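Local structure of laccase (Botrytis aclada, 3SQR) at residues S172-D177 / S209-W214; Y84-M89 / Q203-E208. The protein oxidises phenolic substrates such as hydroquinones with molecular oxygen, which it reduces to water at its copper centres, and probably takes part in lignin breakdown. All coordinates share one frame; numbering follows the deposited sequence.

Contact 1: residues S172-D177 / S209-W214; sequences SLQYGD and SVFEIW. With NAG (2-acetamido-2-deoxy-beta-D-glucopyranose), chain B; NAG (2-acetamido-2-deoxy-beta-D-glucopyranose), chain C.
Asp177 meets the start of helix 210-217 with both carboxylate oxygens. OD1 accepts a nearly straight hydrogen bond from Val210 N (2.8 Å, 172°), approached on its syn side, while OD2 accepts from Ser209 OG at a very short 2.5 Å. Aspartate suits the place because its short side chain can serve a backbone N-H and a hydroxyl together, and its negative charge should be favoured by the positive end of the helix dipole. OD1 also forms a salt bridge with Arg86. Ser209 is the N-cap: with its OG anti to the backbone N (chi1 174°), the hydroxyl turns back to accept from Phe211 N at 3.1 Å while donating to Asp177.

The aspartate thus ties the 3-10 turn between strands 163-169 and 180-186, in the first cupredoxin-like domain of the laccase, to the helix that follows strand 195-205 in the second.

Apolar packing lies beside this polar corner. Leu173 CB lies 3.5 Å from Val210 CG1, and Leu173 CD1 touches Val210 CG2 and Trp214 CB, crossing the tryptophan side chain at about a right angle. Helix 529-533 borders Leu173 and Val210 as well, so branched aliphatic residues fit this buried spot. Phe211 directs its rim at the turn, where Gln174 CG lies 3.8 Å from CZ. A polar atom, Ser172 OG, also sits at the ring edge, in plane and 3.5 Å from CE1. Both neighbours have their polar ends engaged elsewhere, Ser172 with Asp577 and the Gln174 amide with Ser169, Thr121 and Asn119.

Carbohydrate borders the helix. The O4 of NAG in chain C, joined to C1 of NAG in chain B, comes 3.3 Å from Phe211 CB, and the acetyl oxygen O7 of NAG in chain B approaches Glu212 CG.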
ATOM      1  N   SER A 172       9.580   7.254   6.966  1.00 24.63           N
ATOM      2  CA  SER A 172      10.591   7.459   5.947  1.00 25.12           C
ATOM      3  C   SER A 172      10.646   6.236   4.998  1.00 26.62           C
ATOM      4  O   SER A 172       9.568   5.705   4.637  1.00 27.19           O
ATOM      5  CB  SER A 172      11.967   7.870   6.597  1.00 26.01           C
ATOM      6  OG  SER A 172      12.964   8.050   5.582  1.00 27.25           O
ATOM      7  N   LEU A 173      11.812   5.822   4.526  1.00 25.87           N
ATOM      8  CA  LEU A 173      11.876   4.808   3.454  1.00 25.84           C
ATOM      9  C   LEU A 173      11.941   3.388   3.947  1.00 25.13           C
ATOM     10  O   LEU A 173      12.243   2.490   3.178  1.00 24.39           O
ATOM     11  CB  LEU A 173      13.132   5.061   2.587  1.00 26.80           C
ATOM     12  CG  LEU A 173      13.225   6.406   1.892  1.00 25.82           C
ATOM     13  CD1 LEU A 173      14.695   6.611   1.371  1.00 26.95           C
ATOM     14  CD2 LEU A 173      12.267   6.436   0.733  1.00 23.91           C
ATOM     15  N   GLN A 174      11.628   3.168   5.218  1.00 24.83           N
ATOM     16  CA  GLN A 174      11.925   1.861   5.833  1.00 23.83           C
ATOM     17  C   GLN A 174      11.289   0.706   5.134  1.00 22.27           C
ATOM     18  O   GLN A 174      11.857  -0.343   5.107  1.00 22.71           O
ATOM     19  CB  GLN A 174      11.498   1.804   7.272  1.00 23.84           C
ATOM     20  CG  GLN A 174      12.371   2.671   8.171  1.00 25.50           C
ATOM     21  CD  GLN A 174      11.923   2.694   9.636  1.00 26.44           C
ATOM     22  OE1 GLN A 174      10.763   2.506   9.952  1.00 24.30           O
ATOM     23  NE2 GLN A 174      12.871   3.005  10.564  1.00 25.02           N
ATOM     24  N   TYR A 175      10.092   0.874   4.594  1.00 22.92           N
ATOM     25  CA  TYR A 175       9.500  -0.330   3.969  1.00 22.16           C
ATOM     26  C   TYR A 175      10.267  -0.754   2.736  1.00 21.42           C
ATOM     27  O   TYR A 175      10.156  -1.927   2.280  1.00 22.12           O
ATOM     28  CB  TYR A 175       7.970  -0.230   3.722  1.00 23.11           C
ATOM     29  CG  TYR A 175       7.542   0.448   2.438  1.00 23.37           C
ATOM     30  CD1 TYR A 175       7.541  -0.231   1.271  1.00 24.24           C
ATOM     31  CD2 TYR A 175       7.189   1.774   2.403  1.00 31.66           C
ATOM     32  CE1 TYR A 175       7.174   0.319   0.101  1.00 27.31           C
ATOM     33  CE2 TYR A 175       6.802   2.376   1.172  1.00 31.11           C
ATOM     34  CZ  TYR A 175       6.787   1.630   0.049  1.00 30.73           C
ATOM     35  OH  TYR A 175       6.433   2.122  -1.201  1.00 36.12           O
ATOM     36  N   GLY A 176      11.087   0.143   2.193  1.00 22.45           N
ATOM     37  CA  GLY A 176      11.999  -0.201   1.113  1.00 23.59           C
ATOM     38  C   GLY A 176      13.086  -1.179   1.469  1.00 24.62           C
ATOM     39  O   GLY A 176      13.667  -1.841   0.585  1.00 25.51           O
ATOM     40  N   ASP A 177      13.368  -1.248   2.761  1.00 25.61           N
ATOM     41  CA  ASP A 177      14.397  -2.140   3.266  1.00 23.73           C
ATOM     42  C   ASP A 177      13.773  -3.419   3.835  1.00 24.61           C
ATOM     43  O   ASP A 177      14.432  -4.185   4.516  1.00 24.05           O
ATOM     44  CB  ASP A 177      15.250  -1.443   4.290  1.00 24.03           C
ATOM     45  CG  ASP A 177      16.395  -0.617   3.669  1.00 21.05           C
ATOM     46  OD1 ASP A 177      16.585  -0.650   2.419  1.00 25.76           O
ATOM     47  OD2 ASP A 177      17.161  -0.014   4.498  1.00 27.84           O
ATOM     48  N   SER A 209      20.906  -0.808   1.365  1.00 27.57           N
ATOM     49  CA  SER A 209      19.817  -0.119   2.050  1.00 27.17           C
ATOM     50  C   SER A 209      19.425   1.064   1.207  1.00 27.91           C
ATOM     51  O   SER A 209      20.268   1.820   0.743  1.00 27.20           O
ATOM     52  CB  SER A 209      20.255   0.400   3.401  1.00 27.03           C
ATOM     53  OG  SER A 209      19.273   1.212   4.082  1.00 26.36           O
ATOM     54  N   VAL A 210      18.128   1.285   1.121  1.00 28.18           N
ATOM     55  CA  VAL A 210      17.570   2.443   0.437  1.00 29.25           C
ATOM     56  C   VAL A 210      18.158   3.722   1.045  1.00 28.15           C
ATOM     57  O   VAL A 210      18.257   4.775   0.388  1.00 28.88           O
ATOM     58  CB  VAL A 210      15.999   2.418   0.587  1.00 28.13           C
ATOM     59  CG1 VAL A 210      15.573   2.576   2.024  1.00 28.87           C
ATOM     60  CG2 VAL A 210      15.353   3.518  -0.210  1.00 35.06           C
ATOM     61  N   PHE A 211      18.448   3.666   2.327  1.00 29.00           N
ATOM     62  CA  PHE A 211      18.970   4.842   3.042  1.00 28.84           C
ATOM     63  C   PHE A 211      20.367   5.248   2.563  1.00 31.41           C
ATOM     64  O   PHE A 211      20.785   6.409   2.787  1.00 32.06           O
ATOM     65  CB  PHE A 211      18.954   4.688   4.544  1.00 28.72           C
ATOM     66  CG  PHE A 211      17.581   4.570   5.111  1.00 27.72           C
ATOM     67  CD1 PHE A 211      16.790   5.696   5.213  1.00 30.07           C
ATOM     68  CD2 PHE A 211      17.085   3.350   5.502  1.00 26.76           C
ATOM     69  CE1 PHE A 211      15.535   5.636   5.701  1.00 29.25           C
ATOM     70  CE2 PHE A 211      15.792   3.237   6.003  1.00 25.99           C
ATOM     71  CZ  PHE A 211      15.021   4.394   6.136  1.00 30.07           C
ATOM     72  N   GLU A 212      21.064   4.332   1.915  1.00 30.95           N
ATOM     73  CA  GLU A 212      22.361   4.659   1.297  1.00 33.37           C
ATOM     74  C   GLU A 212      22.245   5.394  -0.017  1.00 34.21           C
ATOM     75  O   GLU A 212      23.211   6.064  -0.476  1.00 36.18           O
ATOM     76  CB  GLU A 212      23.167   3.383   1.126  1.00 32.95           C
ATOM     77  CG  GLU A 212      23.457   2.842   2.508  1.00 39.29           C
ATOM     78  CD  GLU A 212      24.751   2.126   2.664  1.00 47.62           C
ATOM     79  OE1 GLU A 212      25.083   1.305   1.774  1.00 52.24           O
ATOM     80  OE2 GLU A 212      25.378   2.328   3.744  1.00 50.71           O
ATOM     81  N   ILE A 213      21.082   5.296  -0.649  1.00 33.30           N
ATOM     82  CA  ILE A 213      20.914   5.853  -1.966  1.00 32.70           C
ATOM     83  C   ILE A 213      19.957   7.040  -1.991  1.00 32.56           C
ATOM     84  O   ILE A 213      19.716   7.616  -3.059  1.00 30.85           O
ATOM     85  CB  ILE A 213      20.540   4.760  -2.968  1.00 33.77           C
ATOM     86  CG1 ILE A 213      19.474   3.862  -2.431  1.00 34.31           C
ATOM     87  CG2 ILE A 213      21.744   3.784  -3.151  1.00 33.44           C
ATOM     88  CD1 ILE A 213      19.096   2.713  -3.353  1.00 33.99           C
ATOM     89  N   TRP A 214      19.400   7.402  -0.835  1.00 30.37           N
ATOM     90  CA  TRP A 214      18.428   8.488  -0.783  1.00 30.79           C
ATOM     91  C   TRP A 214      19.084   9.811  -1.170  1.00 30.50           C
ATOM     92  O   TRP A 214      18.489  10.647  -1.856  1.00 29.32           O
ATOM     93  CB  TRP A 214      17.844   8.580   0.626  1.00 29.69           C
ATOM     94  CG  TRP A 214      17.222   9.862   1.023  1.00 29.26           C
ATOM     95  CD1 TRP A 214      17.648  10.668   2.033  1.00 30.04           C
ATOM     96  CD2 TRP A 214      16.100  10.539   0.427  1.00 27.61           C
ATOM     97  NE1 TRP A 214      16.883  11.771   2.114  1.00 30.23           N
ATOM     98  CE2 TRP A 214      15.908  11.725   1.151  1.00 28.38           C
ATOM     99  CE3 TRP A 214      15.246  10.261  -0.620  1.00 24.32           C
ATOM    100  CZ2 TRP A 214      14.901  12.632   0.843  1.00 28.23           C
ATOM    101  CZ3 TRP A 214      14.269  11.186  -0.943  1.00 27.23           C
ATOM    102  CH2 TRP A 214      14.071  12.322  -0.176  1.00 27.25           C
TER
HETATM  103  C1  NAG B   2      22.003   6.632   6.721  1.00 30.29           C
HETATM  104  C2  NAG B   2      22.898   5.840   5.806  1.00 30.79           C
HETATM  105  C3  NAG B   2      24.062   6.684   5.322  1.00 36.31           C
HETATM  106  C4  NAG B   2      23.576   8.068   4.846  1.00 37.18           C
HETATM  107  C5  NAG B   2      22.679   8.704   5.873  1.00 35.37           C
HETATM  108  C6  NAG B   2      22.100  10.087   5.517  1.00 36.92           C
HETATM  109  C7  NAG B   2      23.063   3.440   6.264  1.00 29.88           C
HETATM  110  C8  NAG B   2      23.724   2.376   7.117  1.00 31.63           C
HETATM  111  N2  NAG B   2      23.393   4.678   6.538  1.00 30.30           N
HETATM  112  O3  NAG B   2      24.615   5.981   4.255  1.00 37.28           O
HETATM  113  O4  NAG B   2      24.674   8.946   4.614  1.00 39.67           O
HETATM  114  O5  NAG B   2      21.590   7.791   6.069  1.00 32.30           O
HETATM  115  O6  NAG B   2      21.462   9.955   4.285  1.00 32.29           O
HETATM  116  O7  NAG B   2      22.308   3.190   5.362  1.00 32.57           O
HETATM  117  C1  NAG C   1      17.682   5.580   9.720  1.00 25.94           C
HETATM  118  C2  NAG C   1      18.192   6.943   9.329  1.00 25.75           C
HETATM  119  C3  NAG C   1      19.040   7.041   8.071  1.00 29.27           C
HETATM  120  C4  NAG C   1      20.157   6.041   8.209  1.00 29.07           C
HETATM  121  C5  NAG C   1      19.592   4.661   8.620  1.00 29.57           C
HETATM  122  C6  NAG C   1      20.674   3.680   9.029  1.00 31.91           C
HETATM  123  C7  NAG C   1      16.605   8.489  10.430  1.00 26.66           C
HETATM  124  C8  NAG C   1      15.547   9.515  10.115  1.00 28.41           C
HETATM  125  N2  NAG C   1      17.151   7.943   9.330  1.00 29.79           N
HETATM  126  O3  NAG C   1      19.480   8.384   7.949  1.00 30.85           O
HETATM  127  O4  NAG C   1      20.851   5.842   7.015  1.00 27.90           O
HETATM  128  O5  NAG C   1      18.765   4.715   9.751  1.00 28.31           O
HETATM  129  O6  NAG C   1      20.183   2.372   8.856  1.00 30.49           O
HETATM  130  O7  NAG C   1      16.903   8.250  11.596  1.00 30.68           O

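Contact 2: residues Y84-M89 / Q203-E208; sequences YTRSAM and QDWAHE
Arg86 and Glu208 bring the backbones closest, their CA atoms 6.1 Å apart, where the start of strand 86-91 passes the loop leaving strand 195-205. No backbone-to-backbone hydrogen bond joins the segments, so side chains and water link them.

Arg86 supplies most of this. Its guanidinium lies on the Trp205 indole, planes 21° apart, in an off-centre cation-pi contact with CZ 4.1 Å from the six-membered ring centroid. Glu208 O sits over the opposite face, and NH1 donates to Ala206 O (2.8 Å) from above that carbonyl's plane. A bend at chi3 (-67°) brings NE back to Ser87 O at 2.7 Å, which helps fix the group's rotation. A long side chain ending in a flat, positively charged group suits this place, since it can lie on a ring and still donate at its edge.

Tyr84 and His207 form an offset stack, centroids 4.3 Å apart and planes at 6°, with Tyr84 CB over the imidazole centre; Asp82 holds His207 NE2 and Asp243 the tyrosine hydroxyl. One water joins Tyr84 O to Trp205 NE1, and a second joins Tyr84 OH to His207 O. Such stacked and water-bridged side chains set an edge strand of the first cupredoxin-like domain against the second, within the three-domain fold of laccases.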
ATOM      1  N   TYR A  84      21.913 -12.434  -2.915  1.00 28.99           N
ATOM      2  CA  TYR A  84      22.720 -11.331  -2.481  1.00 27.33           C
ATOM      3  C   TYR A  84      22.428 -10.956  -1.061  1.00 27.71           C
ATOM      4  O   TYR A  84      21.295 -10.621  -0.682  1.00 27.62           O
ATOM      5  CB  TYR A  84      22.494 -10.076  -3.396  1.00 27.53           C
ATOM      6  CG  TYR A  84      23.550  -9.031  -3.188  1.00 25.83           C
ATOM      7  CD1 TYR A  84      23.520  -8.203  -2.089  1.00 25.94           C
ATOM      8  CD2 TYR A  84      24.657  -8.919  -4.083  1.00 25.56           C
ATOM      9  CE1 TYR A  84      24.464  -7.287  -1.867  1.00 29.93           C
ATOM     10  CE2 TYR A  84      25.682  -7.999  -3.808  1.00 28.12           C
ATOM     11  CZ  TYR A  84      25.572  -7.183  -2.735  1.00 26.39           C
ATOM     12  OH  TYR A  84      26.504  -6.256  -2.330  1.00 30.89           O
ATOM     13  N   THR A  85      23.454 -10.944  -0.228  1.00 27.08           N
ATOM     14  CA  THR A  85      23.297 -10.758   1.180  1.00 26.92           C
ATOM     15  C   THR A  85      23.406  -9.291   1.497  1.00 27.59           C
ATOM     16  O   THR A  85      24.365  -8.594   1.065  1.00 28.80           O
ATOM     17  CB  THR A  85      24.379 -11.563   1.997  1.00 26.83           C
ATOM     18  OG1 THR A  85      24.280 -12.958   1.630  1.00 27.32           O
ATOM     19  CG2 THR A  85      24.190 -11.392   3.410  1.00 28.33           C
ATOM     20  N   ARG A  86      22.412  -8.809   2.218  1.00 25.48           N
ATOM     21  CA  ARG A  86      22.337  -7.391   2.577  1.00 25.52           C
ATOM     22  C   ARG A  86      21.585  -7.142   3.816  1.00 25.75           C
ATOM     23  O   ARG A  86      20.887  -8.030   4.322  1.00 25.67           O
ATOM     24  CB  ARG A  86      21.706  -6.588   1.408  1.00 25.05           C
ATOM     25  CG  ARG A  86      20.395  -7.144   0.887  1.00 23.59           C
ATOM     26  CD  ARG A  86      19.546  -6.003   0.267  1.00 25.50           C
ATOM     27  NE  ARG A  86      19.114  -5.056   1.274  1.00 26.45           N
ATOM     28  CZ  ARG A  86      18.237  -4.065   1.091  1.00 27.32           C
ATOM     29  NH1 ARG A  86      17.677  -3.870  -0.097  1.00 27.03           N
ATOM     30  NH2 ARG A  86      17.944  -3.269   2.102  1.00 27.06           N
ATOM     31  N   SER A  87      21.685  -5.898   4.299  1.00 24.98           N
ATOM     32  CA  SER A  87      20.961  -5.479   5.454  1.00 25.64           C
ATOM     33  C   SER A  87      19.469  -5.413   5.079  1.00 24.93           C
ATOM     34  O   SER A  87      19.088  -5.236   3.919  1.00 27.15           O
ATOM     35  CB  SER A  87      21.395  -4.107   5.925  1.00 26.59           C
ATOM     36  OG  SER A  87      21.053  -3.085   4.961  1.00 27.61           O
ATOM     37  N   ALA A  88      18.670  -5.496   6.112  1.00 24.54           N
ATOM     38  CA  ALA A  88      17.243  -5.187   5.989  1.00 25.68           C
ATOM     39  C   ALA A  88      16.699  -4.672   7.278  1.00 25.37           C
ATOM     40  O   ALA A  88      17.260  -4.855   8.347  1.00 27.23           O
ATOM     41  CB  ALA A  88      16.442  -6.417   5.496  1.00 23.97           C
ATOM     42  N   MET A  89      15.572  -3.992   7.182  1.00 23.80           N
ATOM     43  CA  MET A  89      14.765  -3.629   8.297  1.00 23.22           C
ATOM     44  C   MET A  89      13.483  -4.408   8.207  1.00 23.35           C
ATOM     45  O   MET A  89      12.729  -4.277   7.221  1.00 22.82           O
ATOM     46  CB  MET A  89      14.470  -2.141   8.298  1.00 24.32           C
ATOM     47  CG  MET A  89      15.715  -1.355   8.243  1.00 25.22           C
ATOM     48  SD  MET A  89      15.460   0.397   8.562  1.00 26.37           S
ATOM     49  CE  MET A  89      17.138   1.037   8.276  1.00 26.49           C
ATOM     50  N   GLN A 203       7.821  -6.552  -5.925  1.00 22.79           N
ATOM     51  CA  GLN A 203       8.603  -5.382  -5.566  1.00 22.13           C
ATOM     52  C   GLN A 203       9.898  -5.332  -6.352  1.00 24.04           C
ATOM     53  O   GLN A 203      10.371  -6.318  -6.894  1.00 23.64           O
ATOM     54  CB  GLN A 203       8.935  -5.391  -4.083  1.00 23.42           C
ATOM     55  CG  GLN A 203       9.767  -6.594  -3.693  1.00 23.12           C
ATOM     56  CD  GLN A 203       9.972  -6.759  -2.218  1.00 24.73           C
ATOM     57  OE1 GLN A 203       9.562  -7.736  -1.636  1.00 25.15           O
ATOM     58  NE2 GLN A 203      10.722  -5.840  -1.618  1.00 23.48           N
ATOM     59  N   ASP A 204      10.432  -4.130  -6.401  1.00 22.84           N
ATOM     60  CA  ASP A 204      11.835  -3.897  -6.711  1.00 22.98           C
ATOM     61  C   ASP A 204      12.620  -4.362  -5.489  1.00 23.44           C
ATOM     62  O   ASP A 204      12.043  -4.620  -4.418  1.00 22.44           O
ATOM     63  CB  ASP A 204      12.129  -2.414  -7.064  1.00 22.93           C
ATOM     64  CG  ASP A 204      11.432  -1.414  -6.163  1.00 25.59           C
ATOM     65  OD1 ASP A 204      11.102  -1.748  -4.994  1.00 23.66           O
ATOM     66  OD2 ASP A 204      11.218  -0.270  -6.633  1.00 26.07           O
ATOM     67  N   TRP A 205      13.928  -4.454  -5.635  1.00 24.08           N
ATOM     68  CA  TRP A 205      14.748  -4.816  -4.497  1.00 24.84           C
ATOM     69  C   TRP A 205      16.158  -4.368  -4.719  1.00 24.45           C
ATOM     70  O   TRP A 205      16.794  -4.804  -5.702  1.00 24.83           O
ATOM     71  CB  TRP A 205      14.733  -6.330  -4.315  1.00 25.83           C
ATOM     72  CG  TRP A 205      15.475  -6.754  -3.126  1.00 24.28           C
ATOM     73  CD1 TRP A 205      16.609  -7.523  -3.098  1.00 26.69           C
ATOM     74  CD2 TRP A 205      15.153  -6.471  -1.766  1.00 26.04           C
ATOM     75  NE1 TRP A 205      17.030  -7.693  -1.798  1.00 24.72           N
ATOM     76  CE2 TRP A 205      16.163  -7.064  -0.953  1.00 25.00           C
ATOM     77  CE3 TRP A 205      14.144  -5.754  -1.137  1.00 26.58           C
ATOM     78  CZ2 TRP A 205      16.153  -6.962   0.417  1.00 24.18           C
ATOM     79  CZ3 TRP A 205      14.149  -5.637   0.232  1.00 26.27           C
ATOM     80  CH2 TRP A 205      15.148  -6.270   1.005  1.00 25.97           C
ATOM     81  N   ALA A 206      16.630  -3.481  -3.843  1.00 23.83           N
ATOM     82  CA  ALA A 206      17.980  -2.975  -3.951  1.00 24.22           C
ATOM     83  C   ALA A 206      18.949  -4.012  -3.379  1.00 26.30           C
ATOM     84  O   ALA A 206      18.526  -4.870  -2.600  1.00 24.11           O
ATOM     85  CB  ALA A 206      18.120  -1.671  -3.185  1.00 23.19           C
ATOM     86  N   HIS A 207      20.236  -3.902  -3.751  1.00 25.07           N
ATOM     87  CA  HIS A 207      21.288  -4.699  -3.078  1.00 26.03           C
ATOM     88  C   HIS A 207      22.071  -3.905  -2.114  1.00 27.16           C
ATOM     89  O   HIS A 207      23.239  -4.247  -1.824  1.00 27.92           O
ATOM     90  CB  HIS A 207      22.179  -5.392  -4.097  1.00 24.83           C
ATOM     91  CG  HIS A 207      21.509  -6.545  -4.748  1.00 25.00           C
ATOM     92  ND1 HIS A 207      22.067  -7.222  -5.807  1.00 24.93           N
ATOM     93  CD2 HIS A 207      20.334  -7.164  -4.476  1.00 24.71           C
ATOM     94  CE1 HIS A 207      21.255  -8.190  -6.172  1.00 24.22           C
ATOM     95  NE2 HIS A 207      20.186  -8.172  -5.378  1.00 27.14           N
ATOM     96  N   GLU A 208      21.419  -2.879  -1.522  1.00 27.03           N
ATOM     97  CA  GLU A 208      21.925  -2.096  -0.449  1.00 27.94           C
ATOM     98  C   GLU A 208      20.723  -1.378   0.184  1.00 28.86           C
ATOM     99  O   GLU A 208      19.672  -1.318  -0.405  1.00 27.80           O
ATOM    100  CB  GLU A 208      22.935  -1.091  -0.958  1.00 29.53           C
ATOM    101  CG  GLU A 208      22.379  -0.122  -2.040  1.00 29.45           C
ATOM    102  CD  GLU A 208      22.175  -0.738  -3.428  1.00 31.04           C
ATOM    103  OE1 GLU A 208      23.021  -1.561  -3.798  1.00 32.10           O
ATOM    104  OE2 GLU A 208      21.188  -0.380  -4.170  1.00 31.14           O
TER
HETATM  105  O   HOH W   1      19.458  -9.009  -1.914  1.00 26.20           O
HETATM  106  O   HOH W   2      25.613  -3.724  -3.484  0.50 30.30           O

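In the fold
From the N terminus the chain passes 84-89, then 172-177, 203-208 and finally 209-214. Contact 2 closes a loop of 113 residues, contact 1 one of 31, and the two loops cross because their segments alternate. Of the first partners, strand 86-91 lies in one sheet of the first domain, and the turn 172-177 joins strands 163-169 and 180-186 of the other; the second partners run on continuously from strand 195-205 into helix 210-217. The contacts meet directly: Met89 N probably donates to Asp177 O at 2.9 Å, and Met89 CE packs 3.4 Å from Phe211 CE2. One continuous run of the second domain is therefore held at two neighbouring points, with centres about 9 Å apart.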